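Alanine racemase (Enterococcus faecalis, PDB 3E6E) belongs to the alanine racemase family, dimeric enzymes with a TIM-barrel and a beta-rich domain, and here holds DCS in a pocket shared between the subunits. Local coordinates at residues Thr15-Cys26 with Glu50-Ala60; Ser205-His213 with Asn231-Tyr241. The protein carries 1 engineered substitution. All blocks are in the same frame, centred on the assembly; numbering follows the deposited sequence.

Both contacts hold elements of the TIM-barrel domain, but at different places around it, with centres about 17 Å apart. Contact 1 joins two helices on the outer wall of the barrel, its inner residues leaning on strand 34-38 and the lysines of 50-60 facing solvent; small apolar side chains, glycines and one hydroxyl hold it. Contact 2 binds the helix that follows strand 201-203 to an irregular loop and reaches the DCS phosphate at one end, while its other end lies near the surface. An aromatic ring and side-chain bonds to backbone carbonyls dominate there. The two meet at Y241, whose OH lies 2.9 Å from N21 O, probably as a hydrogen bond, and whose ring packs on K24.

Contact 1. Residues Thr15-Cys26 with Glu50-Ala60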
loop_
_atom_site.group_PDB
_atom_site.type_symbol
_atom_site.label_atom_id
_atom_site.label_comp_id
_atom_site.label_asym_id
_atom_site.label_seq_id
_atom_site.Cartn_x
_atom_site.Cartn_y
_atom_site.Cartn_z
ATOM N N THR A 15 -18.377 10.342 -4.639
ATOM C CA THR A 15 -18.585 11.240 -3.506
ATOM C C THR A 15 -20.061 11.338 -3.082
ATOM O O THR A 15 -20.367 11.319 -1.880
ATOM C CB THR A 15 -18.013 12.656 -3.795
ATOM O OG1 THR A 15 -18.591 13.181 -4.993
ATOM C CG2 THR A 15 -16.502 12.599 -3.952
ATOM N N GLN A 16 -20.962 11.424 -4.064
ATOM C CA GLN A 16 -22.398 11.522 -3.798
ATOM C C GLN A 16 -22.798 10.442 -2.799
ATOM O O GLN A 16 -23.590 10.684 -1.889
ATOM C CB GLN A 16 -23.206 11.320 -5.089
ATOM C CG GLN A 16 -22.857 12.265 -6.250
ATOM C CD GLN A 16 -23.307 11.734 -7.630
ATOM O OE1 GLN A 16 -24.495 11.456 -7.861
ATOM N NE2 GLN A 16 -22.347 11.595 -8.549
ATOM N N ALA A 17 -22.247 9.244 -2.982
ATOM C CA ALA A 17 -22.547 8.115 -2.107
ATOM C C ALA A 17 -22.102 8.344 -0.654
ATOM O O ALA A 17 -22.838 7.997 0.278
ATOM C CB ALA A 17 -21.907 6.847 -2.663
ATOM N N ILE A 18 -20.909 8.914 -0.462
ATOM C CA ILE A 18 -20.401 9.200 0.887
ATOM C C ILE A 18 -21.390 10.170 1.581
ATOM O O ILE A 18 -21.772 9.978 2.742
ATOM C CB ILE A 18 -18.976 9.831 0.825
ATOM C CG1 ILE A 18 -18.004 8.860 0.164
ATOM C CG2 ILE A 18 -18.464 10.156 2.221
ATOM C CD1 ILE A 18 -16.626 9.410 0.058
ATOM N N THR A 19 -21.813 11.193 0.843
ATOM C CA THR A 19 -22.775 12.177 1.332
ATOM C C THR A 19 -24.046 11.462 1.798
ATOM O O THR A 19 -24.567 11.701 2.888
ATOM C CB THR A 19 -23.214 13.169 0.202
ATOM O OG1 THR A 19 -22.091 13.916 -0.280
ATOM C CG2 THR A 19 -24.275 14.127 0.726
ATOM N N GLU A 20 -24.553 10.588 0.938
ATOM C CA GLU A 20 -25.777 9.853 1.212
ATOM C C GLU A 20 -25.639 8.907 2.392
ATOM O O GLU A 20 -26.576 8.737 3.171
ATOM C CB GLU A 20 -26.204 9.108 -0.058
ATOM C CG GLU A 20 -27.314 8.091 0.123
ATOM C CD GLU A 20 -27.654 7.382 -1.182
ATOM O OE1 GLU A 20 -28.316 6.312 -1.116
ATOM O OE2 GLU A 20 -27.263 7.899 -2.268
ATOM N N ASN A 21 -24.475 8.286 2.535
ATOM C CA ASN A 21 -24.281 7.377 3.657
ATOM C C ASN A 21 -24.295 8.227 4.934
ATOM O O ASN A 21 -24.837 7.824 5.974
ATOM C CB ASN A 21 -22.946 6.633 3.524
ATOM C CG ASN A 21 -22.906 5.694 2.326
ATOM O OD1 ASN A 21 -21.837 5.230 1.927
ATOM N ND2 ASN A 21 -24.068 5.402 1.753
ATOM N N VAL A 22 -23.714 9.417 4.845
ATOM C CA VAL A 22 -23.667 10.298 5.999
ATOM C C VAL A 22 -25.026 10.891 6.366
ATOM O O VAL A 22 -25.354 10.995 7.546
ATOM C CB VAL A 22 -22.661 11.423 5.780
ATOM C CG1 VAL A 22 -22.736 12.420 6.937
ATOM C CG2 VAL A 22 -21.260 10.830 5.663
ATOM N N GLN A 23 -25.813 11.283 5.367
ATOM C CA GLN A 23 -27.132 11.832 5.634
ATOM C C GLN A 23 -28.049 10.777 6.235
ATOM O O GLN A 23 -28.765 11.054 7.195
ATOM C CB GLN A 23 -27.778 12.359 4.363
ATOM C CG GLN A 23 -27.565 13.834 4.115
ATOM C CD GLN A 23 -28.689 14.443 3.293
ATOM O OE1 GLN A 23 -29.816 14.604 3.779
ATOM N NE2 GLN A 23 -28.395 14.773 2.034
ATOM N N LYS A 24 -28.043 9.572 5.670
ATOM C CA LYS A 24 -28.902 8.512 6.196
ATOM C C LYS A 24 -28.729 8.434 7.703
ATOM O O LYS A 24 -29.694 8.565 8.453
ATOM C CB LYS A 24 -28.550 7.141 5.601
ATOM C CG LYS A 24 -28.842 6.943 4.123
ATOM C CD LYS A 24 -30.309 7.047 3.786
ATOM C CE LYS A 24 -30.626 6.240 2.523
ATOM N NZ LYS A 24 -29.648 6.455 1.402
ATOM N N GLU A 25 -27.489 8.227 8.134
ATOM C CA GLU A 25 -27.177 8.117 9.552
ATOM C C GLU A 25 -27.575 9.364 10.355
ATOM O O GLU A 25 -28.155 9.247 11.429
ATOM C CB GLU A 25 -25.682 7.803 9.728
ATOM C CG GLU A 25 -25.194 7.800 11.167
ATOM C CD GLU A 25 -25.876 6.754 12.049
ATOM O OE1 GLU A 25 -25.731 6.855 13.290
ATOM O OE2 GLU A 25 -26.542 5.836 11.515
ATOM N N CYS A 26 -27.287 10.549 9.828
ATOM C CA CYS A 26 -27.625 11.786 10.525
ATOM C C CYS A 26 -29.116 11.911 10.842
ATOM O O CYS A 26 -29.500 12.508 11.851
ATOM C CB CYS A 26 -27.191 13.002 9.699
ATOM S SG CYS A 26 -25.417 13.259 9.604
ATOM N N GLU A 50 -11.465 15.155 -0.256
ATOM C CA GLU A 50 -12.719 15.046 -0.995
ATOM C C GLU A 50 -13.743 14.184 -0.280
ATOM O O GLU A 50 -14.935 14.277 -0.576
ATOM C CB GLU A 50 -12.475 14.519 -2.411
ATOM C CG GLU A 50 -11.474 13.412 -2.485
ATOM C CD GLU A 50 -10.042 13.908 -2.408
ATOM O OE1 GLU A 50 -9.364 13.644 -1.388
ATOM O OE2 GLU A 50 -9.598 14.567 -3.379
ATOM N N SER A 51 -13.282 13.341 0.650
ATOM C CA SER A 51 -14.188 12.494 1.434
ATOM C C SER A 51 -14.812 13.416 2.473
ATOM O O SER A 51 -16.029 13.492 2.615
ATOM C CB SER A 51 -13.422 11.386 2.165
ATOM O OG SER A 51 -12.964 10.357 1.307
ATOM N N ALA A 52 -13.947 14.119 3.193
ATOM C CA ALA A 52 -14.364 15.059 4.220
ATOM C C ALA A 52 -15.449 16.013 3.707
ATOM O O ALA A 52 -16.536 16.112 4.272
ATOM C CB ALA A 52 -13.153 15.852 4.696
ATOM N N LYS A 53 -15.141 16.708 2.624
ATOM C CA LYS A 53 -16.074 17.652 2.029
ATOM C C LYS A 53 -17.404 16.984 1.711
ATOM O O LYS A 53 -18.473 17.600 1.854
ATOM C CB LYS A 53 -15.463 18.236 0.755
ATOM C CG LYS A 53 -16.304 19.285 0.054
ATOM C CD LYS A 53 -15.427 20.104 -0.891
ATOM C CE LYS A 53 -16.255 21.010 -1.796
ATOM N NZ LYS A 53 -17.134 20.225 -2.714
ATOM N N ALA A 54 -17.339 15.726 1.282
ATOM C CA ALA A 54 -18.550 14.980 0.949
ATOM C C ALA A 54 -19.340 14.690 2.209
ATOM O O ALA A 54 -20.565 14.668 2.190
ATOM C CB ALA A 54 -18.197 13.677 0.250
ATOM N N ALA A 55 -18.619 14.454 3.298
ATOM C CA ALA A 55 -19.235 14.176 4.588
ATOM C C ALA A 55 -19.791 15.468 5.162
ATOM O O ALA A 55 -20.765 15.456 5.894
ATOM C CB ALA A 55 -18.201 13.577 5.542
ATOM N N LYS A 56 -19.176 16.592 4.821
ATOM C CA LYS A 56 -19.656 17.866 5.334
ATOM C C LYS A 56 -21.039 18.174 4.747
ATOM O O LYS A 56 -22.011 18.351 5.485
ATOM C CB LYS A 56 -18.665 18.988 5.006
ATOM C CG LYS A 56 -18.923 20.277 5.786
ATOM C CD LYS A 56 -17.900 21.361 5.456
ATOM C CE LYS A 56 -17.938 21.748 3.971
ATOM N NZ LYS A 56 -16.784 22.622 3.578
ATOM N N LYS A 57 -21.134 18.221 3.422
ATOM C CA LYS A 57 -22.411 18.496 2.776
ATOM C C LYS A 57 -23.414 17.415 3.111
ATOM O O LYS A 57 -24.596 17.539 2.805
ATOM C CB LYS A 57 -22.236 18.615 1.258
ATOM C CG LYS A 57 -21.261 17.622 0.638
ATOM C CD LYS A 57 -20.878 18.039 -0.783
ATOM C CE LYS A 57 -20.097 19.353 -0.781
ATOM N NZ LYS A 57 -19.792 19.838 -2.159
ATOM N N GLY A 58 -22.937 16.354 3.750
ATOM C CA GLY A 58 -23.814 15.270 4.148
ATOM C C GLY A 58 -24.377 15.518 5.544
ATOM O O GLY A 58 -25.375 14.909 5.944
ATOM N N GLY A 59 -23.739 16.412 6.295
ATOM C CA GLY A 59 -24.225 16.712 7.625
ATOM C C GLY A 59 -23.161 16.671 8.694
ATOM O O GLY A 59 -23.449 16.929 9.861
ATOM N N ALA A 60 -21.931 16.352 8.314
ATOM C CA ALA A 60 -20.846 16.292 9.275
ATOM C C ALA A 60 -20.522 17.690 9.799
ATOM O O ALA A 60 -20.685 18.688 9.089
ATOM C CB ALA A 60 -19.623 15.685 8.629
#
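T19, I18 and V22 pack against A54, A55 and G58 where two neighbouring outer helices of the TIM barrel meet: helix 15-26 leads into strand 34-38, and helix 50-56 comes after it. Their axes come within 7.8 Å and run in broadly the same direction, at 44°. The tight part centres on A54 and G58, which present little or no side chain. A54 CB lies 4.0 Å from I18 CB, and the T19 hydroxyl OG1 donates to A54 O at 3.0 Å, gripping a backbone carbonyl of helix 50-56. The same torsion (chi1 -62°) that sets OG1 beside the T19 nitrogen turns CG2 the other way, to lie 3.6 Å from G58 CA. Deeper in, V22 divides its branches: CG2 rests 4.1 Å from A55 CB, while CG1 reaches G58 O at 3.8 Å. I18 extends its CD1 to S51, whose OG is bonded to G47 O. A55 and A60 touch strand 34-38 behind this layer.

The outer side is looser. K57 brushes T19 with its CG alone and carries its amine away into solvent, and the side chain of E50 leads away from helix 15-26 and touches Y370. At the other end of the contact the chain turns through a Schellman motif, with G59 at positive phi, A60 N bonded to A55 O and G59 N to K56 O; there C26, which also touches L35, sets SG 4.2 Å from G59 CA.

Contact 2. Residues Ser205-His213 with Asn231-Tyr241; sequences SNSATALWH and NPSGNKLAPSY. With DCS (D-[3-hydroxy-2-methyl-5-phosphonooxymethyl-pyridin-4-ylmethyl]-N,O-cycloserylamide), chain D.
The short helix after strand 201-203 of the TIM barrel points its N-terminal end at the DCS phosphate, and on its flank S207, L211 and W212 pack against the loop 231-241. S207 N donates to DCS O1P at 3.0 Å, although that oxygen is less surely placed. S207 OG takes its main bond from A226 N and CB leans on P232 CB, linking the phosphate to both the 231-241 loop and the backbone at A226.

Farther along, the P232 ring packs against two neighbouring side chains, its CG 3.3 Å from L211 CD1 and 3.4 Å from W212 CH2. The indole lies between leucines: L211 CB is over one face, and on the opposite face L237 CD1 stands 3.7 Å from the centroid of the W212 five-membered ring, 8° off its normal, a CH-pi contact. With CG beside the backbone nitrogen (chi1 -57°), the ring swings across to the loop, where W212 NE1 donates to A238 O at 2.9 Å and 161°. That oxygen lies in the indole plane, whereas the N-H comes from above the A238 carbonyl plane; together the bond and the leucines fix the rotation of the ring. N231 OD1 approaches its six-membered edge.

The same N231 braces the loop, ND2 reaching L237 O at 2.6 Å within its own amide plane and OD1 accepting from S233 OG. At the helix's C-terminal end S240 OG donates to L211 O at 2.8 Å, also from above the carbonyl plane. L211 CD2 meets Y241 CE2 at 3.4 Å, while Y241 OH is bonded to Y223 OH.

Phosphate held by a short helix N-terminus, with G224 and V225 just after strand 220-223 in the same pocket, is characteristic of the phosphate-binding end of TIM barrels.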
loop_
_atom_site.group_PDB
_atom_site.type_symbol
_atom_site.label_atom_id
_atom_site.label_comp_id
_atom_site.label_asym_id
_atom_site.label_seq_id
_atom_site.Cartn_x
_atom_site.Cartn_y
_atom_site.Cartn_z
ATOM N N SER A 205 -19.315 6.023 20.253
ATOM C CA SER A 205 -19.806 5.383 19.035
ATOM C C SER A 205 -19.001 5.426 17.747
ATOM O O SER A 205 -18.468 6.463 17.365
ATOM C CB SER A 205 -21.195 5.918 18.711
ATOM O OG SER A 205 -22.082 5.690 19.780
ATOM N N ASN A 206 -18.946 4.279 17.070
ATOM C CA ASN A 206 -18.265 4.156 15.784
ATOM C C ASN A 206 -19.277 3.591 14.801
ATOM O O ASN A 206 -20.441 3.350 15.167
ATOM C CB ASN A 206 -17.026 3.238 15.865
ATOM C CG ASN A 206 -17.364 1.778 16.159
ATOM O OD1 ASN A 206 -16.467 0.942 16.293
ATOM N ND2 ASN A 206 -18.647 1.468 16.264
ATOM N N SER A 207 -18.838 3.460 13.586
ATOM C CA SER A 207 -19.600 2.804 12.589
ATOM C C SER A 207 -20.443 1.696 13.122
ATOM O O SER A 207 -21.619 1.746 13.092
ATOM C CB SER A 207 -18.684 2.355 11.485
ATOM O OG SER A 207 -18.516 3.348 10.580
ATOM N N ALA A 208 -19.784 0.688 13.597
ATOM C CA ALA A 208 -20.438 -0.466 14.179
ATOM C C ALA A 208 -21.425 -0.098 15.294
ATOM O O ALA A 208 -22.621 -0.370 15.166
ATOM C CB ALA A 208 -19.390 -1.443 14.713
ATOM N N THR A 209 -20.936 0.523 16.373
ATOM C CA THR A 209 -21.804 0.867 17.509
ATOM C C THR A 209 -23.015 1.685 17.094
ATOM O O THR A 209 -24.119 1.419 17.553
ATOM C CB THR A 209 -21.050 1.636 18.656
ATOM O OG1 THR A 209 -21.175 3.043 18.460
ATOM C CG2 THR A 209 -19.568 1.277 18.691
ATOM N N ALA A 210 -22.808 2.659 16.209
ATOM C CA ALA A 210 -23.895 3.513 15.737
ATOM C C ALA A 210 -24.987 2.725 15.030
ATOM O O ALA A 210 -26.177 2.960 15.231
ATOM C CB ALA A 210 -23.351 4.586 14.802
ATOM N N LEU A 211 -24.580 1.787 14.189
ATOM C CA LEU A 211 -25.543 0.986 13.466
ATOM C C LEU A 211 -26.314 0.046 14.382
ATOM O O LEU A 211 -27.540 0.128 14.473
ATOM C CB LEU A 211 -24.825 0.194 12.373
ATOM C CG LEU A 211 -24.216 1.046 11.249
ATOM C CD1 LEU A 211 -23.341 0.188 10.380
ATOM C CD2 LEU A 211 -25.322 1.693 10.422
ATOM N N TRP A 212 -25.595 -0.818 15.092
ATOM C CA TRP A 212 -26.224 -1.822 15.960
ATOM C C TRP A 212 -26.460 -1.528 17.448
ATOM O O TRP A 212 -27.183 -2.267 18.114
ATOM C CB TRP A 212 -25.448 -3.133 15.814
ATOM C CG TRP A 212 -25.397 -3.600 14.387
ATOM C CD1 TRP A 212 -26.439 -4.072 13.639
ATOM C CD2 TRP A 212 -24.264 -3.564 13.514
ATOM N NE1 TRP A 212 -26.022 -4.332 12.348
ATOM C CE2 TRP A 212 -24.691 -4.027 12.247
ATOM C CE3 TRP A 212 -22.928 -3.182 13.677
ATOM C CZ2 TRP A 212 -23.833 -4.120 11.155
ATOM C CZ3 TRP A 212 -22.068 -3.272 12.582
ATOM C CH2 TRP A 212 -22.529 -3.740 11.340
ATOM N N HIS A 213 -25.860 -0.467 17.975
ATOM C CA HIS A 213 -26.037 -0.103 19.384
ATOM C C HIS A 213 -26.403 1.379 19.463
ATOM O O HIS A 213 -25.797 2.145 20.209
ATOM C CB HIS A 213 -24.738 -0.337 20.150
ATOM C CG HIS A 213 -24.360 -1.774 20.290
ATOM N ND1 HIS A 213 -23.234 -2.306 19.703
ATOM C CD2 HIS A 213 -24.921 -2.778 21.003
ATOM C CE1 HIS A 213 -23.112 -3.574 20.054
ATOM N NE2 HIS A 213 -24.124 -3.885 20.844
ATOM N N ASN A 231 -20.048 -2.525 5.045
ATOM C CA ASN A 231 -20.575 -3.150 6.250
ATOM C C ASN A 231 -19.474 -3.248 7.286
ATOM O O ASN A 231 -18.591 -4.083 7.177
ATOM C CB ASN A 231 -21.094 -4.537 5.933
ATOM C CG ASN A 231 -21.706 -5.196 7.127
ATOM O OD1 ASN A 231 -21.134 -5.180 8.221
ATOM N ND2 ASN A 231 -22.875 -5.790 6.938
ATOM N N PRO A 232 -19.530 -2.400 8.319
ATOM C CA PRO A 232 -18.507 -2.408 9.365
ATOM C C PRO A 232 -18.287 -3.725 10.086
ATOM O O PRO A 232 -17.498 -3.781 11.017
ATOM C CB PRO A 232 -18.962 -1.289 10.301
ATOM C CG PRO A 232 -20.439 -1.321 10.170
ATOM C CD PRO A 232 -20.652 -1.512 8.680
ATOM N N SER A 233 -18.974 -4.785 9.673
ATOM C CA SER A 233 -18.773 -6.078 10.319
ATOM C C SER A 233 -18.494 -7.171 9.296
ATOM O O SER A 233 -18.617 -8.364 9.597
ATOM C CB SER A 233 -19.995 -6.471 11.143
ATOM O OG SER A 233 -20.992 -7.077 10.346
ATOM N N GLY A 234 -18.116 -6.763 8.091
ATOM C CA GLY A 234 -17.841 -7.725 7.047
ATOM C C GLY A 234 -19.139 -8.279 6.496
ATOM O O GLY A 234 -19.683 -7.739 5.531
ATOM N N ASN A 235 -19.630 -9.358 7.109
ATOM C CA ASN A 235 -20.882 -9.989 6.695
ATOM C C ASN A 235 -21.575 -10.686 7.876
ATOM O O ASN A 235 -22.445 -11.539 7.687
ATOM C CB ASN A 235 -20.607 -10.988 5.560
ATOM C CG ASN A 235 -21.487 -10.740 4.325
ATOM O OD1 ASN A 235 -21.280 -11.338 3.261
ATOM N ND2 ASN A 235 -22.476 -9.861 4.471
ATOM N N LYS A 236 -21.194 -10.304 9.092
ATOM C CA LYS A 236 -21.777 -10.890 10.295
ATOM C C LYS A 236 -23.161 -10.329 10.633
ATOM O O LYS A 236 -24.027 -11.049 11.133
ATOM C CB LYS A 236 -20.847 -10.654 11.483
ATOM C CG LYS A 236 -19.478 -11.286 11.343
ATOM C CD LYS A 236 -18.619 -10.997 12.569
ATOM C CE LYS A 236 -18.032 -9.607 12.517
ATOM N NZ LYS A 236 -17.083 -9.369 13.636
ATOM N N LEU A 237 -23.360 -9.042 10.373
ATOM C CA LEU A 237 -24.632 -8.389 10.667
ATOM C C LEU A 237 -25.119 -7.491 9.533
ATOM O O LEU A 237 -24.330 -6.905 8.790
ATOM C CB LEU A 237 -24.503 -7.534 11.928
ATOM C CG LEU A 237 -24.256 -8.213 13.267
ATOM C CD1 LEU A 237 -24.088 -7.161 14.355
ATOM C CD2 LEU A 237 -25.421 -9.111 13.579
ATOM N N ALA A 238 -26.430 -7.352 9.425
ATOM C CA ALA A 238 -26.997 -6.515 8.386
ATOM C C ALA A 238 -27.062 -5.066 8.879
ATOM O O ALA A 238 -27.572 -4.785 9.959
ATOM C CB ALA A 238 -28.392 -7.029 8.013
ATOM N N PRO A 239 -26.515 -4.126 8.099
ATOM C CA PRO A 239 -26.558 -2.730 8.527
ATOM C C PRO A 239 -27.980 -2.298 8.793
ATOM O O PRO A 239 -28.917 -2.933 8.336
ATOM C CB PRO A 239 -25.926 -2.006 7.361
ATOM C CG PRO A 239 -24.856 -2.973 6.974
ATOM C CD PRO A 239 -25.611 -4.284 6.951
ATOM N N SER A 240 -28.131 -1.217 9.543
ATOM C CA SER A 240 -29.451 -0.717 9.896
ATOM C C SER A 240 -30.083 0.152 8.810
ATOM O O SER A 240 -31.188 0.675 8.975
ATOM C CB SER A 240 -29.346 0.043 11.213
ATOM O OG SER A 240 -28.796 -0.818 12.195
ATOM N N TYR A 241 -29.363 0.303 7.703
ATOM C CA TYR A 241 -29.834 1.068 6.555
ATOM C C TYR A 241 -28.915 0.787 5.365
ATOM O O TYR A 241 -27.761 0.383 5.536
ATOM C CB TYR A 241 -29.884 2.566 6.886
ATOM C CG TYR A 241 -28.545 3.265 6.995
ATOM C CD1 TYR A 241 -27.915 3.787 5.868
ATOM C CD2 TYR A 241 -27.907 3.410 8.230
ATOM C CE1 TYR A 241 -26.685 4.436 5.968
ATOM C CE2 TYR A 241 -26.679 4.054 8.337
ATOM C CZ TYR A 241 -26.077 4.565 7.206
ATOM O OH TYR A 241 -24.868 5.203 7.297
HETATM N N1 DCS D . -12.795 6.226 16.585
HETATM C C2 DCS D . -11.453 5.796 16.852
HETATM C C2A DCS D . -10.760 6.155 18.153
HETATM C C3 DCS D . -10.814 5.029 15.872
HETATM O O3 DCS D . -9.549 4.586 16.043
HETATM C C4 DCS D . -11.534 4.716 14.647
HETATM C C4A DCS D . -10.856 3.880 13.580
HETATM C C5 DCS D . -12.904 5.205 14.477
HETATM C C6 DCS D . -13.490 5.943 15.444
HETATM C C5A DCS D . -13.733 4.926 13.248
HETATM O O4P DCS D . -14.016 3.525 13.197
HETATM P P DCS D . -14.866 2.797 12.064
HETATM O O1P DCS D . -16.197 3.372 12.111
HETATM O O2P DCS D . -14.217 3.014 10.775
HETATM O O3P DCS D . -14.911 1.377 12.395
HETATM N N DCS D . -10.435 2.538 14.150
HETATM C CA DCS D . -9.785 1.587 13.350
HETATM C C DCS D . -8.392 1.281 13.393
HETATM O O DCS D . -7.464 1.887 14.190
HETATM N ND DCS D . -8.150 0.317 12.538
HETATM O OG DCS D . -9.334 -0.030 11.921
HETATM C CB DCS D . -10.322 0.746 12.416
#